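PDB 6RW0: protein angel homolog 2 from Homo sapiens, which acts as a 2',3'-cyclic phosphatase of the CCR4 deadenylase family and probably binds the 3'-untranslated regions of mRNA. Local coordinates for residues Val339-Thr353 with Leu391-Leu403. Residues are numbered along the deposited sequence; the frame is centred on the assembly and turned at random.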
loop_
_atom_site.group_PDB
_atom_site.type_symbol
_atom_site.label_atom_id
_atom_site.label_comp_id
_atom_site.label_asym_id
_atom_site.label_seq_id
_atom_site.Cartn_x
_atom_site.Cartn_y
_atom_site.Cartn_z
ATOM N N VAL A 339 2.570 -1.127 11.061
ATOM C CA VAL A 339 3.242 -0.015 11.730
ATOM C C VAL A 339 2.275 0.729 12.642
ATOM O O VAL A 339 2.601 1.052 13.790
ATOM C CB VAL A 339 3.896 0.931 10.707
ATOM C CG1 VAL A 339 4.267 2.275 11.364
ATOM C CG2 VAL A 339 5.119 0.264 10.107
ATOM N N TYR A 340 1.085 1.033 12.136
ATOM C CA TYR A 340 0.090 1.800 12.864
ATOM C C TYR A 340 -0.921 0.897 13.552
ATOM O O TYR A 340 -1.208 -0.213 13.098
ATOM C CB TYR A 340 -0.601 2.752 11.902
ATOM C CG TYR A 340 0.332 3.816 11.376
ATOM C CD1 TYR A 340 0.562 4.965 12.099
ATOM C CD2 TYR A 340 1.004 3.660 10.178
ATOM C CE1 TYR A 340 1.409 5.955 11.628
ATOM C CE2 TYR A 340 1.869 4.633 9.708
ATOM C CZ TYR A 340 2.066 5.780 10.433
ATOM O OH TYR A 340 2.914 6.746 9.936
ATOM N N SER A 341 -1.432 1.380 14.689
ATOM C CA SER A 341 -2.390 0.638 15.496
ATOM C C SER A 341 -3.842 1.019 15.223
ATOM O O SER A 341 -4.746 0.340 15.725
ATOM C CB SER A 341 -2.073 0.819 16.984
ATOM O OG SER A 341 -2.319 2.153 17.368
ATOM N N HIS A 342 -4.092 2.064 14.435
ATOM C CA HIS A 342 -5.372 2.387 13.816
ATOM C C HIS A 342 -6.346 3.128 14.729
ATOM O O HIS A 342 -7.362 3.614 14.236
ATOM C CB HIS A 342 -6.074 1.163 13.189
ATOM C CG HIS A 342 -5.144 0.306 12.392
ATOM N ND1 HIS A 342 -4.378 0.809 11.366
ATOM C CD2 HIS A 342 -4.828 -1.006 12.492
ATOM C CE1 HIS A 342 -3.638 -0.162 10.860
ATOM N NE2 HIS A 342 -3.879 -1.268 11.538
ATOM N N TYR A 343 -6.069 3.256 16.023
ATOM C CA TYR A 343 -6.945 3.958 16.954
ATOM C C TYR A 343 -6.060 4.728 17.920
ATOM O O TYR A 343 -5.001 4.238 18.314
ATOM C CB TYR A 343 -7.848 2.968 17.718
ATOM C CG TYR A 343 -8.649 2.084 16.784
ATOM C CD1 TYR A 343 -9.854 2.518 16.252
ATOM C CD2 TYR A 343 -8.176 0.832 16.395
ATOM C CE1 TYR A 343 -10.576 1.728 15.374
ATOM C CE2 TYR A 343 -8.897 0.032 15.509
ATOM C CZ TYR A 343 -10.094 0.489 15.005
ATOM O OH TYR A 343 -10.825 -0.286 14.130
ATOM N N PHE A 344 -6.477 5.931 18.291
ATOM C CA PHE A 344 -5.691 6.681 19.270
ATOM C C PHE A 344 -5.942 6.119 20.662
ATOM O O PHE A 344 -7.095 5.902 21.042
ATOM C CB PHE A 344 -5.980 8.175 19.175
ATOM C CG PHE A 344 -5.476 8.772 17.892
ATOM C CD1 PHE A 344 -4.159 9.181 17.762
ATOM C CD2 PHE A 344 -6.305 8.860 16.795
ATOM C CE1 PHE A 344 -3.695 9.695 16.556
ATOM C CE2 PHE A 344 -5.848 9.373 15.594
ATOM C CZ PHE A 344 -4.545 9.789 15.474
ATOM N N PRO A 345 -4.888 5.839 21.425
ATOM C CA PRO A 345 -5.075 5.087 22.679
ATOM C C PRO A 345 -5.914 5.809 23.721
ATOM O O PRO A 345 -6.691 5.167 24.443
ATOM C CB PRO A 345 -3.633 4.844 23.155
ATOM C CG PRO A 345 -2.835 5.979 22.531
ATOM C CD PRO A 345 -3.478 6.207 21.184
ATOM N N ASP A 346 -5.782 7.126 23.839
ATOM C CA ASP A 346 -6.491 7.811 24.912
ATOM C C ASP A 346 -7.989 7.876 24.645
ATOM O O ASP A 346 -8.785 7.837 25.589
ATOM C CB ASP A 346 -5.912 9.210 25.112
ATOM C CG ASP A 346 -4.477 9.179 25.595
ATOM O OD1 ASP A 346 -4.127 8.268 26.376
ATOM O OD2 ASP A 346 -3.695 10.064 25.189
ATOM N N THR A 347 -8.388 7.931 23.373
ATOM C CA THR A 347 -9.765 8.220 23.007
ATOM C C THR A 347 -10.488 7.082 22.299
ATOM O O THR A 347 -11.722 7.063 22.309
ATOM C CB THR A 347 -9.800 9.448 22.085
ATOM O OG1 THR A 347 -9.005 9.185 20.920
ATOM C CG2 THR A 347 -9.241 10.673 22.787
ATOM N N GLY A 348 -9.771 6.145 21.683
ATOM C CA GLY A 348 -10.405 5.161 20.832
ATOM C C GLY A 348 -10.807 5.678 19.468
ATOM O O GLY A 348 -11.365 4.912 18.669
ATOM N N ILE A 349 -10.535 6.942 19.171
ATOM C CA ILE A 349 -10.943 7.522 17.888
ATOM C C ILE A 349 -10.090 6.921 16.774
ATOM O O ILE A 349 -8.871 6.768 16.953
ATOM C CB ILE A 349 -10.799 9.044 17.928
ATOM C CG1 ILE A 349 -11.704 9.626 19.016
ATOM C CG2 ILE A 349 -11.119 9.648 16.560
ATOM C CD1 ILE A 349 -11.421 11.069 19.319
ATOM N N PRO A 350 -10.677 6.588 15.626
ATOM C CA PRO A 350 -9.888 5.977 14.551
ATOM C C PRO A 350 -8.918 6.940 13.895
ATOM O O PRO A 350 -9.217 8.121 13.680
ATOM C CB PRO A 350 -10.944 5.528 13.531
ATOM C CG PRO A 350 -12.240 5.602 14.217
ATOM C CD PRO A 350 -12.122 6.566 15.345
ATOM N N GLU A 351 -7.758 6.395 13.546
ATOM C CA GLU A 351 -6.859 7.024 12.600
ATOM C C GLU A 351 -7.447 6.939 11.199
ATOM O O GLU A 351 -8.089 5.947 10.833
ATOM C CB GLU A 351 -5.542 6.249 12.564
ATOM C CG GLU A 351 -4.705 6.352 13.818
ATOM C CD GLU A 351 -3.482 5.442 13.843
ATOM O OE1 GLU A 351 -3.355 4.529 12.995
ATOM O OE2 GLU A 351 -2.649 5.628 14.755
ATOM N N VAL A 352 -7.195 7.970 10.390
ATOM C CA VAL A 352 -7.548 7.939 8.975
ATOM C C VAL A 352 -6.296 8.221 8.157
ATOM O O VAL A 352 -5.346 8.847 8.638
ATOM C CB VAL A 352 -8.692 8.906 8.585
ATOM C CG1 VAL A 352 -9.932 8.612 9.412
ATOM C CG2 VAL A 352 -8.250 10.355 8.715
ATOM N N THR A 353 -6.283 7.705 6.927
ATOM C CA THR A 353 -5.210 7.960 5.967
ATOM C C THR A 353 -5.707 8.640 4.697
ATOM O O THR A 353 -4.886 8.982 3.838
ATOM C CB THR A 353 -4.448 6.670 5.603
ATOM O OG1 THR A 353 -5.276 5.768 4.852
ATOM C CG2 THR A 353 -3.935 5.977 6.847
ATOM N N LEU A 391 10.460 -2.067 14.839
ATOM C CA LEU A 391 9.909 -0.747 14.564
ATOM C C LEU A 391 10.454 0.221 15.603
ATOM O O LEU A 391 10.197 0.065 16.801
ATOM C CB LEU A 391 8.385 -0.771 14.624
ATOM C CG LEU A 391 7.741 0.593 14.390
ATOM C CD1 LEU A 391 8.029 1.106 13.002
ATOM C CD2 LEU A 391 6.241 0.502 14.612
ATOM N N LEU A 392 11.214 1.212 15.148
ATOM C CA LEU A 392 11.775 2.197 16.065
ATOM C C LEU A 392 10.844 3.383 16.283
ATOM O O LEU A 392 10.748 3.898 17.404
ATOM C CB LEU A 392 13.101 2.715 15.508
ATOM C CG LEU A 392 14.231 1.709 15.306
ATOM C CD1 LEU A 392 15.434 2.405 14.660
ATOM C CD2 LEU A 392 14.610 1.088 16.640
ATOM N N ALA A 393 10.171 3.841 15.230
ATOM C CA ALA A 393 9.355 5.043 15.314
ATOM C C ALA A 393 8.391 5.086 14.139
ATOM O O ALA A 393 8.610 4.455 13.102
ATOM C CB ALA A 393 10.227 6.302 15.295
ATOM N N ARG A 394 7.324 5.861 14.312
ATOM C CA ARG A 394 6.357 6.091 13.248
ATOM C C ARG A 394 5.873 7.531 13.335
ATOM O O ARG A 394 5.906 8.151 14.400
ATOM C CB ARG A 394 5.164 5.138 13.347
ATOM C CG ARG A 394 4.365 5.302 14.616
ATOM C CD ARG A 394 3.338 4.192 14.777
ATOM N NE ARG A 394 2.683 4.363 16.066
ATOM C CZ ARG A 394 2.169 3.387 16.801
ATOM N NH1 ARG A 394 2.205 2.130 16.381
ATOM N NH2 ARG A 394 1.612 3.682 17.966
ATOM N N LEU A 395 5.416 8.058 12.201
ATOM C CA LEU A 395 4.907 9.429 12.136
ATOM C C LEU A 395 3.404 9.385 12.376
ATOM O O LEU A 395 2.652 8.869 11.546
ATOM C CB LEU A 395 5.201 10.056 10.779
ATOM C CG LEU A 395 4.803 11.534 10.655
ATOM C CD1 LEU A 395 5.716 12.349 11.544
ATOM C CD2 LEU A 395 4.857 12.007 9.224
ATOM N N SER A 396 2.956 9.960 13.486
ATOM C CA SER A 396 1.575 9.755 13.902
ATOM C C SER A 396 0.586 10.290 12.867
ATOM O O SER A 396 0.845 11.271 12.162
ATOM C CB SER A 396 1.337 10.393 15.268
ATOM O OG SER A 396 1.499 11.795 15.227
ATOM N N LEU A 397 -0.579 9.647 12.786
ATOM C CA LEU A 397 -1.658 9.950 11.823
ATOM C C LEU A 397 -2.634 10.936 12.487
ATOM O O LEU A 397 -2.317 11.472 13.523
ATOM C CB LEU A 397 -2.263 8.598 11.403
ATOM C CG LEU A 397 -1.503 7.880 10.296
ATOM C CD1 LEU A 397 -2.049 6.476 10.133
ATOM C CD2 LEU A 397 -1.594 8.635 8.989
ATOM N N LEU A 398 -3.737 11.231 11.836
ATOM C CA LEU A 398 -4.736 12.199 12.301
ATOM C C LEU A 398 -6.116 11.565 12.275
ATOM O O LEU A 398 -6.277 10.498 11.757
ATOM C CB LEU A 398 -4.687 13.409 11.371
ATOM C CG LEU A 398 -3.350 14.126 11.282
ATOM C CD1 LEU A 398 -3.411 15.190 10.218
ATOM C CD2 LEU A 398 -2.967 14.730 12.617
ATOM N N THR A 399 -7.059 12.221 12.914
ATOM C CA THR A 399 -8.467 11.801 12.915
ATOM C C THR A 399 -9.213 12.480 11.768
ATOM O O THR A 399 -8.715 13.416 11.186
ATOM C CB THR A 399 -9.153 12.121 14.244
ATOM O OG1 THR A 399 -9.266 13.534 14.302
ATOM C CG2 THR A 399 -8.408 11.594 15.446
ATOM N N GLU A 400 -10.419 11.996 11.494
ATOM C CA GLU A 400 -11.325 12.566 10.486
ATOM C C GLU A 400 -11.628 14.011 10.898
ATOM O O GLU A 400 -11.609 14.862 10.061
ATOM C CB GLU A 400 -12.602 11.725 10.429
ATOM C CG GLU A 400 -13.671 12.304 9.532
ATOM C CD GLU A 400 -14.908 11.432 9.417
ATOM O OE1 GLU A 400 -14.935 10.405 10.064
ATOM O OE2 GLU A 400 -15.810 11.818 8.697
ATOM N N GLN A 401 -11.890 14.237 12.177
ATOM C CA GLN A 401 -12.209 15.591 12.680
ATOM C C GLN A 401 -11.007 16.512 12.473
ATOM O O GLN A 401 -11.211 17.630 12.072
ATOM C CB GLN A 401 -12.620 15.549 14.146
ATOM C CG GLN A 401 -13.063 16.911 14.648
ATOM C CD GLN A 401 -13.366 16.982 16.122
ATOM O OE1 GLN A 401 -13.147 16.047 16.879
ATOM N NE2 GLN A 401 -13.864 18.125 16.544
ATOM N N ASP A 402 -9.796 16.028 12.701
ATOM C CA ASP A 402 -8.582 16.847 12.495
ATOM C C ASP A 402 -8.533 17.285 11.033
ATOM O O ASP A 402 -8.248 18.396 10.767
ATOM C CB ASP A 402 -7.298 16.045 12.723
ATOM C CG ASP A 402 -6.946 15.730 14.160
ATOM O OD1 ASP A 402 -7.385 16.470 15.029
ATOM O OD2 ASP A 402 -6.267 14.711 14.378
ATOM N N LEU A 403 -8.779 16.370 10.112
ATOM C CA LEU A 403 -8.690 16.684 8.671
ATOM C C LEU A 403 -9.805 17.637 8.237
ATOM O O LEU A 403 -9.548 18.454 7.397
ATOM C CB LEU A 403 -8.621 15.383 7.878
ATOM C CG LEU A 403 -7.270 14.688 7.989
ATOM C CD1 LEU A 403 -7.304 13.360 7.272
ATOM C CD2 LEU A 403 -6.162 15.559 7.442
HETATM O O HOH W 1 -11.377 9.626 12.991
HETATM O O HOH W 2 -0.761 7.630 14.809
#
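Tyr340 and Leu397 form the dense centre of a contact that illustrates how, in a DNase I-like fold, the irregular loop between strands 336-338 and 354-356 is seated on strand 391-395 and the turn beyond it. Leu397 CD1 lies over one face of the phenol ring, 3.7 Å from its centroid, a CH-pi contact, while Val339 CG1 lies against the opposite face. With CG anti to the carbonyl carbon (chi1 -66°), the ring runs across to strand 391-395, where Tyr340 OH donates to Leu395 O at 2.7 Å, tilted out of the carbonyl plane; the hydroxyl also meets Leu422 N of strand 421-428. A phenylalanine in place of Tyr340 would probably leave Leu395 O and Leu422 N each without this partner. The extended Arg394 sends NH1 to Val339 O (2.8 Å) within the carbonyl plane, and its NE is salt-bridged to Glu21. Val352 N donates almost straight to Leu398 O at 3.0 Å, and Val352 CG2 meets Leu403 CD1 tip to tip at a tight 3.5 Å.

The outer end is more exposed: Ile349 CG2 and the Phe344 ring still touch Thr399 CG2, but Pro350 O reaches Glu400 N only through a water. Thr399 forms a capping box with Asp402. Acceptance thus falls to the main chain: all three direct hydrogen bonds across the contact end on its carbonyls, yet buried Val352 O finds no partner.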